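Local coordinates for protein lectin (Cicer arietinum, PDB 3V6N) that agglutinates red blood cells as a chickpea seed albumin with a four-bladed beta-propeller (hemopexin) fold and binds calcium and sodium ions, at residues K25-D30 against D38-G43. Residues are numbered along the deposited sequence; the frame is centred on the assembly and turned at random.
Sequences KYVLLD and DKVLYG
Leu-28 faces two residues at once, Leu-41 and Tyr-42, and that makes a classic beta bulge where the third and outermost strands of this propeller blade pair antiparallel. Leu-28 O takes a firm bond from Leu-41 N (2.8 Å) and a weak one from Tyr-42 N (3.4 Å). Leu-28 N gives a nearly straight bond to Tyr-42 O, 169° at the hydrogen. Past the bulge, Asp-30 and Lys-39 exchange N-H and C=O in both directions.

The tight part is largely apolar. On one face the CG1 methyls of Val-27 and Val-40 meet at 3.8 Å, the side chains crossing at about a right angle, and Leu-29 CD1 comes up against Lys-39 O; Trp-217 packs against Leu-29 from outside the pair. On the other, Leu-28 CB touches Tyr-42 CB.

The solvent side is looser. Lys-39 lies across Asp-30, CG to CB 3.8 Å, but Lys-39 NZ stays 4.9 Å from Asp-30 OD2, while Asp-30 OD1 is bonded to Ala-32 N just beyond the strand. Tyr-42, exposed, swings CG anti to its backbone N (chi1 -167°), bringing CE2 to the hydroxyl of buried Tyr-26. Backbone bonds and methyl packing therefore hold this edge, while the nearby opposite charges probably add only a modest attraction.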
# COMPACT_ATOMS: atom_id res chain seq x y z
N LYS A 25 15.58 4.29 -3.63
CA LYS A 25 16.38 4.34 -4.84
C LYS A 25 16.87 2.94 -5.24
O LYS A 25 16.71 1.96 -4.48
CB LYS A 25 17.58 5.28 -4.66
CG LYS A 25 17.22 6.76 -4.52
CD LYS A 25 18.48 7.62 -4.58
CE LYS A 25 18.19 9.12 -4.55
NZ LYS A 25 19.31 9.87 -5.19
N TYR A 26 17.47 2.87 -6.43
CA TYR A 26 18.14 1.66 -6.86
C TYR A 26 19.34 1.92 -7.77
O TYR A 26 19.49 3.01 -8.35
CB TYR A 26 17.16 0.72 -7.57
CG TYR A 26 16.80 1.10 -8.98
CD1 TYR A 26 15.93 2.17 -9.25
CD2 TYR A 26 17.30 0.39 -10.06
CE1 TYR A 26 15.58 2.51 -10.55
CE2 TYR A 26 16.96 0.72 -11.37
CZ TYR A 26 16.10 1.78 -11.60
OH TYR A 26 15.75 2.11 -12.89
N VAL A 27 20.16 0.88 -7.88
CA VAL A 27 21.27 0.78 -8.82
C VAL A 27 21.19 -0.55 -9.59
O VAL A 27 20.81 -1.60 -9.03
CB VAL A 27 22.62 0.89 -8.05
CG1 VAL A 27 23.79 0.38 -8.87
CG2 VAL A 27 22.87 2.33 -7.62
N LEU A 28 21.54 -0.49 -10.87
CA LEU A 28 21.76 -1.68 -11.65
C LEU A 28 23.25 -1.89 -11.73
O LEU A 28 23.98 -1.02 -12.24
CB LEU A 28 21.19 -1.53 -13.07
CG LEU A 28 21.55 -2.62 -14.09
CD1 LEU A 28 21.23 -4.02 -13.58
CD2 LEU A 28 20.86 -2.36 -15.43
N LEU A 29 23.71 -3.05 -11.25
CA LEU A 29 25.14 -3.32 -11.16
C LEU A 29 25.56 -4.49 -12.07
O LEU A 29 24.86 -5.50 -12.14
CB LEU A 29 25.52 -3.63 -9.70
CG LEU A 29 27.00 -3.81 -9.34
CD1 LEU A 29 27.75 -2.49 -9.30
CD2 LEU A 29 27.11 -4.51 -8.00
N ASP A 30 26.69 -4.31 -12.77
CA ASP A 30 27.47 -5.42 -13.31
C ASP A 30 28.37 -5.85 -12.17
O ASP A 30 29.32 -5.17 -11.84
CB ASP A 30 28.34 -4.98 -14.50
CG ASP A 30 29.15 -6.14 -15.11
OD1 ASP A 30 29.53 -7.11 -14.41
OD2 ASP A 30 29.40 -6.07 -16.32
N ASP A 38 33.78 -4.61 -12.01
CA ASP A 38 32.41 -4.26 -11.61
C ASP A 38 32.11 -2.83 -12.03
O ASP A 38 33.00 -1.98 -12.04
CB ASP A 38 32.22 -4.41 -10.10
CG ASP A 38 33.17 -3.53 -9.31
OD1 ASP A 38 34.38 -3.64 -9.50
OD2 ASP A 38 32.70 -2.74 -8.48
N LYS A 39 30.87 -2.57 -12.41
CA LYS A 39 30.47 -1.23 -12.83
C LYS A 39 28.98 -0.97 -12.67
O LYS A 39 28.15 -1.86 -12.90
CB LYS A 39 30.91 -0.92 -14.27
CG LYS A 39 30.59 -1.98 -15.30
CD LYS A 39 30.76 -1.42 -16.72
CE LYS A 39 30.56 -2.52 -17.77
NZ LYS A 39 29.87 -2.03 -19.00
N VAL A 40 28.66 0.25 -12.28
CA VAL A 40 27.29 0.71 -12.14
C VAL A 40 26.77 1.01 -13.53
O VAL A 40 27.28 1.90 -14.20
CB VAL A 40 27.21 1.97 -11.26
CG1 VAL A 40 25.80 2.56 -11.28
CG2 VAL A 40 27.65 1.64 -9.83
N LEU A 41 25.77 0.25 -13.97
CA LEU A 41 25.25 0.40 -15.32
C LEU A 41 24.09 1.39 -15.40
O LEU A 41 23.74 1.87 -16.48
CB LEU A 41 24.79 -0.94 -15.87
CG LEU A 41 25.83 -2.04 -16.05
CD1 LEU A 41 25.09 -3.30 -16.46
CD2 LEU A 41 26.89 -1.65 -17.09
N TYR A 42 23.48 1.67 -14.26
CA TYR A 42 22.33 2.59 -14.22
C TYR A 42 22.07 3.01 -12.79
O TYR A 42 22.11 2.19 -11.87
CB TYR A 42 21.08 1.93 -14.81
CG TYR A 42 19.95 2.89 -15.08
CD1 TYR A 42 19.92 3.64 -16.26
CD2 TYR A 42 18.91 3.06 -14.17
CE1 TYR A 42 18.89 4.54 -16.52
CE2 TYR A 42 17.87 3.95 -14.43
CZ TYR A 42 17.87 4.69 -15.60
OH TYR A 42 16.84 5.56 -15.87
N GLY A 43 21.80 4.30 -12.61
CA GLY A 43 21.54 4.84 -11.27
C GLY A 43 22.78 5.43 -10.64
O GLY A 43 23.80 5.56 -11.30